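Local coordinates for glucan-binding protein C, GbpC (Streptococcus mutans UA159, PDB 5UQZ), which probably binds glucan at the streptococcal cell wall and mediates both sucrose-independent and sucrose-dependent adherence, at residues V79-T84 against W123-V128; H227-Y232 against A264-Y269; I211-N216 against M305-E310; F66-E71 against I139-Y144. One frame throughout, in Å; residues are numbered along the deposited sequence. Where two conformers were deposited one is given.

Contact 1. Residues V79-T84 against W123-V128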
# COMPACT_ATOMS: atom_id res chain seq x y z
N VAL A 79 -12.87 5.17 20.90
CA VAL A 79 -12.29 6.43 20.42
C VAL A 79 -12.87 7.55 21.24
O VAL A 79 -14.11 7.66 21.38
CB VAL A 79 -12.60 6.63 18.92
CG1 VAL A 79 -12.24 8.06 18.50
CG2 VAL A 79 -11.80 5.62 18.09
N ASN A 80 -11.99 8.40 21.80
CA ASN A 80 -12.41 9.54 22.58
C ASN A 80 -12.17 10.88 21.93
O ASN A 80 -12.60 11.87 22.48
CB ASN A 80 -11.79 9.49 23.97
CG ASN A 80 -12.67 10.23 25.03
OD1 ASN A 80 -13.92 10.01 25.20
ND2 ASN A 80 -12.02 11.12 25.73
N GLN A 81 -11.42 10.97 20.84
CA GLN A 81 -11.12 12.26 20.20
C GLN A 81 -11.39 12.17 18.70
O GLN A 81 -10.48 11.87 17.91
CB GLN A 81 -9.66 12.63 20.42
CG GLN A 81 -9.38 12.88 21.85
CD GLN A 81 -9.77 14.26 22.14
OE1 GLN A 81 -10.95 14.53 22.41
NE2 GLN A 81 -8.78 15.18 22.09
N TYR A 82 -12.61 12.43 18.29
CA TYR A 82 -12.93 12.52 16.87
C TYR A 82 -12.55 13.89 16.33
O TYR A 82 -12.66 14.90 17.02
CB TYR A 82 -14.42 12.30 16.65
CG TYR A 82 -14.90 10.92 17.05
CD1 TYR A 82 -14.91 9.88 16.15
CD2 TYR A 82 -15.37 10.66 18.36
CE1 TYR A 82 -15.36 8.63 16.52
CE2 TYR A 82 -15.85 9.42 18.73
CZ TYR A 82 -15.85 8.41 17.79
OH TYR A 82 -16.31 7.17 18.14
N LEU A 83 -12.10 13.93 15.06
CA LEU A 83 -11.81 15.21 14.43
C LEU A 83 -13.12 15.88 14.07
O LEU A 83 -13.97 15.28 13.43
CB LEU A 83 -10.96 14.94 13.18
CG LEU A 83 -10.47 16.18 12.45
CD1 LEU A 83 -9.43 16.92 13.27
CD2 LEU A 83 -9.89 15.77 11.06
N THR A 84 -13.28 17.14 14.45
CA THR A 84 -14.52 17.83 14.09
C THR A 84 -14.60 17.97 12.57
O THR A 84 -13.60 18.02 11.86
CB THR A 84 -14.62 19.21 14.75
OG1 THR A 84 -13.60 20.05 14.17
CG2 THR A 84 -14.53 19.12 16.27
N TRP A 123 -12.76 10.33 10.97
CA TRP A 123 -11.44 10.82 11.37
C TRP A 123 -11.37 10.93 12.89
O TRP A 123 -12.31 11.45 13.51
CB TRP A 123 -11.21 12.22 10.78
CG TRP A 123 -10.90 12.28 9.33
CD1 TRP A 123 -11.82 12.28 8.28
CD2 TRP A 123 -9.62 12.43 8.73
NE1 TRP A 123 -11.15 12.41 7.08
CE2 TRP A 123 -9.81 12.52 7.32
CE3 TRP A 123 -8.32 12.51 9.24
CZ2 TRP A 123 -8.74 12.69 6.45
CZ3 TRP A 123 -7.27 12.66 8.38
CH2 TRP A 123 -7.48 12.74 7.00
N PHE A 124 -10.24 10.53 13.45
CA PHE A 124 -10.06 10.63 14.89
C PHE A 124 -8.58 10.55 15.21
O PHE A 124 -7.76 10.14 14.38
CB PHE A 124 -10.83 9.54 15.67
CG PHE A 124 -10.63 8.14 15.17
CD1 PHE A 124 -9.53 7.39 15.55
CD2 PHE A 124 -11.57 7.58 14.31
CE1 PHE A 124 -9.39 6.06 15.07
CE2 PHE A 124 -11.42 6.29 13.85
CZ PHE A 124 -10.32 5.54 14.24
N LYS A 125 -8.23 10.95 16.44
CA LYS A 125 -6.89 10.76 16.96
C LYS A 125 -6.88 9.50 17.80
O LYS A 125 -7.74 9.31 18.65
CB LYS A 125 -6.57 11.98 17.84
CG LYS A 125 -5.17 12.13 18.33
CD LYS A 125 -5.07 13.04 19.56
CE LYS A 125 -5.62 14.39 19.27
NZ LYS A 125 -5.24 15.36 20.36
N MET A 126 -5.91 8.64 17.55
CA MET A 126 -5.68 7.51 18.43
C MET A 126 -4.67 7.88 19.50
O MET A 126 -3.83 8.77 19.31
CB MET A 126 -5.13 6.32 17.65
CG MET A 126 -6.18 5.63 16.77
SD MET A 126 -5.57 4.22 15.87
CE MET A 126 -5.66 2.95 17.11
N LYS A 127 -4.78 7.22 20.65
CA LYS A 127 -3.92 7.45 21.80
C LYS A 127 -3.15 6.16 22.09
O LYS A 127 -3.74 5.06 22.11
CB LYS A 127 -4.85 7.80 22.99
CG LYS A 127 -4.09 7.97 24.30
CD LYS A 127 -5.02 8.54 25.38
CE LYS A 127 -4.29 8.60 26.71
NZ LYS A 127 -5.17 9.09 27.80
N VAL A 128 -1.85 6.29 22.31
CA VAL A 128 -1.02 5.11 22.55
C VAL A 128 -1.61 4.28 23.68
O VAL A 128 -1.95 4.80 24.75
CB VAL A 128 0.42 5.54 22.88
CG1 VAL A 128 1.19 4.37 23.51
CG2 VAL A 128 1.13 6.02 21.62
O HOH W 1 -9.18 8.76 20.83
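Val79 lies across the Phe124 side chain at about a right angle, one methyl at its base and the other over its ring, and this is the densely packed half of the contact. Its CG2 sits over the face of the Phe124 ring, 3.8 Å from the centroid and 11° off the normal, while CG1 presses on Phe124 CB at 3.5 Å. CG1 also lies over the centre of the Tyr82 ring, so the two methyls of one valine each serve a different aromatic face. The Phe124 ring can stand up beside Val79 because its CG is held between backbone N and carbonyl carbon (chi1 50°). At its edge, in plane, is Met126 CG, and Ile132 of strand 132-137 touches both Val79 and Phe124. Farther along, Leu83 and Trp123 run alongside each other, pointing the same way, with Leu83 CB 3.6 Å from Trp123 CB and Leu83 CD2 meeting the CB-CG end of the tryptophan obliquely.

Between these groups the backbones are pinned twice. Lys125 N gives a nearly straight bond to Gln81 O (2.8 Å), and Leu83 N donates to Trp123 O at 2.9 Å. The looser side holds Gln81 and Lys125, whose partly exposed chains lie side by side with CB atoms 4.1 Å apart; Lys125 makes a cation-pi contact with Phe110. Beside the backbone, toward Val79, a water takes a bond from Asn80 N and gives one to Lys125 O.

The pairing of Tyr82 with Phe124 is an isolated beta bridge, joining the short strand 82-83 to 122-127, an outermost strand of a four-stranded antiparallel sheet in this beta-supersandwich protein.

Contact 2. Residues H227-Y232 against A264-Y269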
# COMPACT_ATOMS: atom_id res chain seq x y z
N HIS A 227 10.16 1.35 1.17
CA HIS A 227 11.39 1.73 1.84
C HIS A 227 12.05 2.76 0.92
O HIS A 227 12.48 2.42 -0.19
CB HIS A 227 12.29 0.51 2.02
CG HIS A 227 13.58 0.80 2.75
ND1 HIS A 227 14.42 -0.19 3.19
CD2 HIS A 227 14.15 1.98 3.12
CE1 HIS A 227 15.45 0.35 3.81
NE2 HIS A 227 15.32 1.67 3.77
N TRP A 228 12.10 4.00 1.35
CA TRP A 228 12.81 5.02 0.60
C TRP A 228 13.90 5.64 1.46
O TRP A 228 13.73 5.77 2.68
CB TRP A 228 11.88 6.09 0.01
CG TRP A 228 10.89 6.85 0.92
CD1 TRP A 228 9.53 6.63 1.03
CD2 TRP A 228 11.17 7.97 1.77
NE1 TRP A 228 8.96 7.56 1.88
CE2 TRP A 228 9.95 8.38 2.35
CE3 TRP A 228 12.34 8.67 2.10
CZ2 TRP A 228 9.86 9.45 3.25
CZ3 TRP A 228 12.25 9.73 3.00
CH2 TRP A 228 11.03 10.11 3.55
N THR A 229 15.02 5.98 0.83
CA THR A 229 16.15 6.57 1.53
C THR A 229 16.55 7.83 0.79
O THR A 229 16.99 7.77 -0.37
CB THR A 229 17.33 5.58 1.60
OG1 THR A 229 16.90 4.34 2.18
CG2 THR A 229 18.42 6.16 2.46
N THR A 230 16.37 8.97 1.45
CA THR A 230 16.73 10.24 0.84
C THR A 230 17.32 11.13 1.93
O THR A 230 17.40 10.73 3.10
CB THR A 230 15.52 10.98 0.24
OG1 THR A 230 14.72 11.53 1.28
CG2 THR A 230 14.67 10.11 -0.67
N LYS A 231 17.68 12.35 1.54
CA LYS A 231 18.14 13.33 2.51
C LYS A 231 17.13 13.56 3.62
O LYS A 231 17.52 14.00 4.71
CB LYS A 231 18.38 14.66 1.76
CG LYS A 231 18.83 15.82 2.61
CD LYS A 231 19.13 17.07 1.76
CE LYS A 231 17.91 17.60 1.02
NZ LYS A 231 18.11 19.01 0.54
N TYR A 232 15.86 13.25 3.38
CA TYR A 232 14.81 13.52 4.35
C TYR A 232 14.39 12.31 5.15
O TYR A 232 13.45 12.42 5.95
CB TYR A 232 13.60 14.14 3.64
CG TYR A 232 13.96 15.46 3.00
CD1 TYR A 232 13.99 16.63 3.76
CD2 TYR A 232 14.30 15.55 1.65
CE1 TYR A 232 14.34 17.84 3.19
CE2 TYR A 232 14.64 16.77 1.07
CZ TYR A 232 14.66 17.89 1.86
OH TYR A 232 15.01 19.09 1.30
N ALA A 264 14.53 -4.74 2.72
CA ALA A 264 15.75 -4.38 3.43
C ALA A 264 16.43 -3.16 2.82
O ALA A 264 17.06 -2.37 3.54
CB ALA A 264 16.71 -5.58 3.42
N LYS A 265 16.34 -3.01 1.50
CA LYS A 265 16.95 -1.91 0.77
C LYS A 265 15.86 -1.01 0.20
O LYS A 265 14.69 -1.35 0.16
CB LYS A 265 17.83 -2.45 -0.36
CG LYS A 265 19.02 -3.24 0.13
CD LYS A 265 19.82 -3.68 -1.07
CE LYS A 265 20.62 -4.96 -0.83
NZ LYS A 265 21.98 -4.89 -1.45
N ASP A 266 16.27 0.17 -0.27
CA ASP A 266 15.35 1.09 -0.93
C ASP A 266 14.66 0.38 -2.08
O ASP A 266 15.32 -0.29 -2.88
CB ASP A 266 16.17 2.30 -1.40
CG ASP A 266 15.33 3.40 -2.10
OD1 ASP A 266 14.70 3.09 -3.12
OD2 ASP A 266 15.34 4.59 -1.69
N ASN A 267 13.34 0.48 -2.12
CA ASN A 267 12.56 -0.08 -3.23
C ASN A 267 11.76 0.99 -3.93
O ASN A 267 10.86 0.68 -4.71
CB ASN A 267 11.66 -1.22 -2.75
CG ASN A 267 10.60 -0.79 -1.77
OD1 ASN A 267 10.44 0.41 -1.50
ND2 ASN A 267 9.86 -1.75 -1.22
N GLN A 268 12.11 2.27 -3.69
CA GLN A 268 11.32 3.39 -4.20
C GLN A 268 11.94 4.09 -5.41
O GLN A 268 11.19 4.59 -6.26
CB GLN A 268 11.18 4.44 -3.09
CG GLN A 268 10.11 5.50 -3.38
CD GLN A 268 8.69 4.99 -3.12
OE1 GLN A 268 8.48 4.13 -2.28
NE2 GLN A 268 7.73 5.50 -3.86
N TYR A 269 13.27 4.17 -5.49
CA TYR A 269 13.94 4.92 -6.56
C TYR A 269 14.97 4.06 -7.24
O TYR A 269 15.87 3.52 -6.59
CB TYR A 269 14.66 6.16 -5.93
CG TYR A 269 13.65 7.16 -5.41
CD1 TYR A 269 12.90 7.94 -6.29
CD2 TYR A 269 13.41 7.29 -4.04
CE1 TYR A 269 11.90 8.80 -5.82
CE2 TYR A 269 12.42 8.17 -3.56
CZ TYR A 269 11.67 8.90 -4.46
OH TYR A 269 10.69 9.75 -4.01
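Ala264 O lies at the edge of the His227 imidazole, 3.2 Å from CE1, though the ring bonds elsewhere: ND1 to Ser263 O and NE2 to Asp234 OD1. Lys265 contributes its carbonyl, which lies obliquely beside the same ring. Asp266 comes next, its backbone N over one face of the imidazole. With CG anti to the backbone N (chi1 -179°), its carboxylate reaches past His227 O; OD2 accepts from Thr229 N at 2.9 Å on its anti side. OD1 turns back on its own chain, taking Gln268 N in an Asx turn and Tyr269 N on its syn lone pair.

Asn267 pairs with both backbone polar atoms of His227: its N donates to His227 O (2.9 Å), and its OD1 accepts from His227 N (2.8 Å, 169°). Gln268 lays CB against Trp228 CB at 3.6 Å; its amide bonds Asp279 and the calcium ligand Asn226. Tyr269 closes the series, CE2 lying 4.1 Å from Thr230 CG2, with its hydroxyl bonded to Asp279.

Asp266 and Asn267 thus supply side-chain acceptors to backbone N-H groups of strand 227-230, and the Gln268 bond to Asn226 probably helps position that residue beside the calcium.

Contact 3. Residues I211-N216 against M305-E310; sequences IDLSGN and MTYKGE
The type I turn Leu213-Asn216, closed by Asn216 N to Leu213 O at 2.9 Å, lies beside the chain leaving strand 303-306 without a direct hydrogen bond between them. Leu213 carries the apolar part: CD1 meets the Tyr307 ring obliquely, 3.6 Å from CD2, and its CB lies beside the backbone at Tyr307 and Lys308. CD1 of Leu213 is anti to CA (chi2 -179°), and this outstretched branch is the one that reaches the tyrosine. Gly309 N sits over the centre of the Tyr307 ring, 3.5 Å above its plane, and the ring's hydroxyl is bonded to Ile201 O.

At the other end of the turn, Asn216 CB stands 3.8 Å from Thr306 CG2, the two side chains crossing at about a right angle. The Asn216 amide lies against the methylenes of the extended Lys308 chain, with OD1 3.8 Å from CG. Three waters supply the polar links. One gives bonds to Leu213 O and Tyr307 O. Another accepts from Leu213 N and gives a weak, 3.4 Å bond to Lys308 O. The third accepts from both Asn216 ND2 and Lys308 NZ. Arg57 NH2 ties the sides together from outside, bonding Asn216 O and Thr306 OG1.

Before the turn, Asp212 OD1 takes Ser214 N and Ser214 OG from one face of its carboxylate, the OG bond being 2.8 Å long. This is an Asx turn running into a type I turn, set in the connection between strands 194-204 and 219-222 and leaning on the exit of 303-306, the middle strand of a three-stranded antiparallel sheet.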
# COMPACT_ATOMS: atom_id res chain seq x y z
N ILE A 211 -15.82 -16.75 12.28
CA ILE A 211 -15.40 -17.78 11.33
C ILE A 211 -14.00 -18.28 11.70
O ILE A 211 -13.05 -17.49 11.82
CB ILE A 211 -15.42 -17.19 9.92
CG1 ILE A 211 -16.84 -16.90 9.52
CG2 ILE A 211 -14.79 -18.21 8.94
CD1 ILE A 211 -16.97 -16.19 8.15
N ASP A 212 -13.89 -19.60 11.87
CA ASP A 212 -12.62 -20.25 12.12
C ASP A 212 -11.75 -20.26 10.86
O ASP A 212 -12.17 -20.78 9.82
CB ASP A 212 -12.95 -21.69 12.57
CG ASP A 212 -11.72 -22.53 12.90
OD1 ASP A 212 -10.60 -22.03 12.93
OD2 ASP A 212 -11.92 -23.76 13.14
N LEU A 213 -10.55 -19.68 10.97
CA LEU A 213 -9.62 -19.56 9.85
C LEU A 213 -8.57 -20.66 9.84
O LEU A 213 -7.61 -20.58 9.05
CB LEU A 213 -8.99 -18.16 9.82
CG LEU A 213 -9.99 -17.01 9.79
CD1 LEU A 213 -9.23 -15.68 9.73
CD2 LEU A 213 -10.97 -17.10 8.59
N SER A 214 -8.74 -21.70 10.66
CA SER A 214 -7.62 -22.65 10.78
C SER A 214 -7.54 -23.66 9.64
O SER A 214 -6.65 -24.51 9.71
CB SER A 214 -7.56 -23.32 12.15
OG SER A 214 -8.74 -24.06 12.37
N GLY A 215 -8.38 -23.56 8.61
CA GLY A 215 -8.12 -24.25 7.36
C GLY A 215 -7.01 -23.58 6.56
O GLY A 215 -6.59 -24.11 5.53
N ASN A 216 -6.54 -22.41 7.00
CA ASN A 216 -5.41 -21.75 6.37
C ASN A 216 -5.70 -21.32 4.95
O ASN A 216 -4.82 -21.30 4.08
CB ASN A 216 -4.12 -22.56 6.48
CG ASN A 216 -3.59 -22.61 7.88
OD1 ASN A 216 -4.16 -22.04 8.81
ND2 ASN A 216 -2.49 -23.33 8.08
N MET A 305 0.25 -12.86 3.57
CA MET A 305 0.23 -13.74 4.72
C MET A 305 -0.88 -14.76 4.57
O MET A 305 -1.92 -14.50 3.96
CB MET A 305 0.06 -13.01 6.04
CG MET A 305 -1.19 -12.19 6.15
SD MET A 305 -1.29 -11.47 7.83
CE MET A 305 -2.66 -10.32 7.60
N THR A 306 -0.69 -15.93 5.18
CA THR A 306 -1.81 -16.78 5.58
C THR A 306 -2.27 -16.26 6.93
O THR A 306 -1.52 -16.34 7.93
CB THR A 306 -1.38 -18.24 5.66
OG1 THR A 306 -0.94 -18.67 4.36
CG2 THR A 306 -2.55 -19.09 6.11
N TYR A 307 -3.41 -15.60 6.92
CA TYR A 307 -3.95 -14.97 8.11
C TYR A 307 -4.73 -16.00 8.90
O TYR A 307 -5.72 -16.59 8.41
CB TYR A 307 -4.84 -13.79 7.71
CG TYR A 307 -5.45 -13.11 8.92
CD1 TYR A 307 -4.64 -12.52 9.88
CD2 TYR A 307 -6.84 -13.11 9.15
CE1 TYR A 307 -5.18 -11.97 11.04
CE2 TYR A 307 -7.38 -12.55 10.27
CZ TYR A 307 -6.57 -11.98 11.20
OH TYR A 307 -7.08 -11.43 12.36
N LYS A 308 -4.29 -16.23 10.14
CA LYS A 308 -4.84 -17.30 10.98
C LYS A 308 -5.75 -16.74 12.07
O LYS A 308 -6.16 -17.47 12.97
CB LYS A 308 -3.70 -18.10 11.60
CG LYS A 308 -2.93 -18.85 10.49
CD LYS A 308 -1.74 -19.63 11.11
CE LYS A 308 -0.94 -20.32 10.02
NZ LYS A 308 0.20 -21.15 10.49
N GLY A 309 -6.07 -15.46 12.01
CA GLY A 309 -6.97 -14.89 13.00
C GLY A 309 -6.30 -14.28 14.20
O GLY A 309 -7.00 -13.82 15.09
N GLU A 310 -5.01 -14.15 14.21
CA GLU A 310 -4.26 -13.66 15.35
C GLU A 310 -3.69 -12.28 15.08
O GLU A 310 -3.53 -11.87 13.92
CB GLU A 310 -3.14 -14.67 15.61
CG GLU A 310 -3.73 -16.05 15.99
CD GLU A 310 -3.07 -16.72 17.18
OE1 GLU A 310 -2.13 -16.20 17.83
OE2 GLU A 310 -3.51 -17.85 17.47
O HOH W 2 -6.50 -18.86 7.07
O HOH W 3 -9.36 -18.67 13.35
O HOH W 4 -1.39 -23.67 10.98

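Contact 4. Residues F66-E71 against I139-Y144; sequences FINEPE and IVNSKY
Glu69 reaches across to residues 140-142, where two backbone N-H groups and one serine hydroxyl grip it. CG leaves CB anti to the carbonyl carbon (chi1 -71°) and the chain then bends at chi2 (-63°), bringing the carboxylate to Ile139-Ser142. CG passes within 3.7 Å of Ser142 OG and close to Ile139 CG2. CD lies close to the same methyl, and the two side chains cross at about a right angle. At the tip the oxygens divide the work. Glu69 OE1 takes Val140 N on its syn side at 2.8 Å, almost straight at 174°. Glu69 OE2 accepts Asn141 N on its syn lone pair, also at 2.8 Å. On the anti lone pair Glu69 OE2 accepts Ser142 OG at 2.6 Å. Both oxygens of this buried carboxylate are thus satisfied, and the three donors should help to stabilise its negative charge.

The bonds join two connections of the fold. Residues 66-71 link strand 64-65 to strand 73-77, and the segment 139-144 leads from strand 132-137 into strand 143-144, so both connections pass between the small three-stranded antiparallel sheet and the nine-stranded one, and Glu69 ties one to the other.

Asn141 returns a bond, ND2 to Asn68 O at 2.9 Å; the oxygen lies in the asparagine's amide plane, while ND2 stands above the plane of the Asn68 carbonyl. Ser142 OG also lies at the edge of the Phe66 ring, 3.6 Å from CD1. A water there accepts from Ile67 N and gives a bond to Ser142 OG. On the exposed flank the Glu71 carboxylate crosses the Val140 methyls, OE1 3.7 Å from CG1.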
# COMPACT_ATOMS: atom_id res chain seq x y z
N PHE A 66 -12.43 -10.85 -0.12
CA PHE A 66 -12.61 -9.71 0.78
C PHE A 66 -11.84 -8.56 0.14
O PHE A 66 -10.70 -8.25 0.48
CB PHE A 66 -12.06 -10.07 2.15
CG PHE A 66 -12.18 -8.95 3.18
CD1 PHE A 66 -13.42 -8.40 3.50
CD2 PHE A 66 -11.07 -8.48 3.83
CE1 PHE A 66 -13.51 -7.38 4.46
CE2 PHE A 66 -11.16 -7.49 4.79
CZ PHE A 66 -12.38 -6.96 5.11
N ILE A 67 -12.47 -7.96 -0.86
CA ILE A 67 -11.77 -7.00 -1.70
C ILE A 67 -12.47 -5.70 -1.90
O ILE A 67 -11.82 -4.68 -2.16
CB ILE A 67 -11.34 -7.60 -3.03
CG1 ILE A 67 -10.55 -6.60 -3.86
CG2 ILE A 67 -12.44 -8.06 -3.72
CD1 ILE A 67 -9.42 -5.87 -2.98
N ASN A 68 -13.77 -5.69 -1.85
CA ASN A 68 -14.51 -4.47 -2.20
C ASN A 68 -15.78 -4.44 -1.37
O ASN A 68 -16.62 -5.29 -1.60
CB ASN A 68 -14.83 -4.62 -3.74
CG ASN A 68 -15.82 -3.61 -4.30
OD1 ASN A 68 -15.64 -2.40 -4.16
ND2 ASN A 68 -16.83 -4.12 -5.05
N GLU A 69 -15.93 -3.49 -0.44
CA GLU A 69 -17.14 -3.41 0.38
C GLU A 69 -17.57 -1.96 0.46
O GLU A 69 -17.49 -1.30 1.51
CB GLU A 69 -16.91 -4.03 1.77
CG GLU A 69 -16.80 -5.56 1.70
CD GLU A 69 -18.08 -6.24 1.19
OE1 GLU A 69 -19.16 -5.61 1.11
OE2 GLU A 69 -18.01 -7.46 0.86
N PRO A 70 -18.06 -1.42 -0.66
CA PRO A 70 -18.31 0.03 -0.73
C PRO A 70 -19.58 0.46 -0.02
O PRO A 70 -19.83 1.66 0.10
CB PRO A 70 -18.40 0.29 -2.25
CG PRO A 70 -18.93 -0.99 -2.79
CD PRO A 70 -18.32 -2.09 -1.94
N GLU A 71 -20.39 -0.48 0.47
CA GLU A 71 -21.62 -0.17 1.19
C GLU A 71 -21.46 -0.30 2.69
O GLU A 71 -22.43 -0.11 3.41
CB GLU A 71 -22.78 -1.10 0.74
CG GLU A 71 -22.98 -1.10 -0.75
CD GLU A 71 -24.06 -2.06 -1.21
OE1 GLU A 71 -25.04 -2.33 -0.49
OE2 GLU A 71 -23.95 -2.55 -2.36
N ILE A 139 -22.11 -5.96 4.59
CA ILE A 139 -21.04 -6.65 3.84
C ILE A 139 -21.76 -7.46 2.78
O ILE A 139 -22.59 -8.34 3.09
CB ILE A 139 -20.22 -7.56 4.77
CG1 ILE A 139 -19.72 -6.80 6.01
CG2 ILE A 139 -19.08 -8.17 3.98
CD1 ILE A 139 -18.94 -5.56 5.74
N VAL A 140 -21.46 -7.14 1.50
CA VAL A 140 -22.28 -7.62 0.41
C VAL A 140 -21.55 -8.50 -0.58
O VAL A 140 -22.23 -9.24 -1.32
CB VAL A 140 -22.99 -6.46 -0.34
CG1 VAL A 140 -23.76 -5.61 0.62
CG2 VAL A 140 -22.04 -5.63 -1.20
N ASN A 141 -20.21 -8.46 -0.63
CA ASN A 141 -19.42 -9.10 -1.70
C ASN A 141 -18.47 -10.15 -1.18
O ASN A 141 -17.68 -10.63 -2.00
CB ASN A 141 -18.57 -8.05 -2.42
CG ASN A 141 -19.41 -7.06 -3.17
OD1 ASN A 141 -20.41 -7.43 -3.78
ND2 ASN A 141 -19.02 -5.78 -3.11
N SER A 142 -18.42 -10.43 0.11
CA SER A 142 -17.30 -11.14 0.69
C SER A 142 -17.70 -12.51 1.23
O SER A 142 -18.84 -12.71 1.69
CB SER A 142 -16.64 -10.30 1.79
OG SER A 142 -16.09 -9.12 1.22
N LYS A 143 -16.74 -13.45 1.23
CA LYS A 143 -17.00 -14.79 1.75
C LYS A 143 -15.68 -15.40 2.16
O LYS A 143 -14.60 -14.96 1.73
CB LYS A 143 -17.68 -15.68 0.69
CG LYS A 143 -16.85 -15.97 -0.51
CD LYS A 143 -17.52 -16.99 -1.43
CE LYS A 143 -16.60 -17.28 -2.64
NZ LYS A 143 -16.99 -18.54 -3.36
N TYR A 144 -15.77 -16.45 2.96
CA TYR A 144 -14.59 -17.27 3.30
C TYR A 144 -14.99 -18.73 3.19
O TYR A 144 -15.90 -19.16 3.91
CB TYR A 144 -14.10 -16.96 4.72
CG TYR A 144 -13.01 -17.91 5.12
CD1 TYR A 144 -11.70 -17.72 4.67
CD2 TYR A 144 -13.29 -19.00 5.91
CE1 TYR A 144 -10.68 -18.63 5.00
CE2 TYR A 144 -12.27 -19.91 6.28
CZ TYR A 144 -10.95 -19.72 5.81
OH TYR A 144 -9.91 -20.57 6.14
O HOH W 5 -15.13 -8.54 -1.47

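Contacts 3 and 4 are the neighbours of the set: their centres lie 18 Å apart and they touch, the ring of Tyr144 packing against the chain at Ile211 and Asp212, with Ile211 CG2 3.5 Å from Tyr144 CD2. Contact 1 is nested in the loop that contact 4 closes, yet the nearest atoms of the two remain about 15 Å apart. Contact 2 is similarly nested inside the span of contact 3, and lies across the chain's centre from contact 4, 34 Å between centres. It alone adjoins the calcium site of Ser224, Asn226 and Glu237, the Gln268 side chain being about 7 Å from the ion; the other three lie away from it.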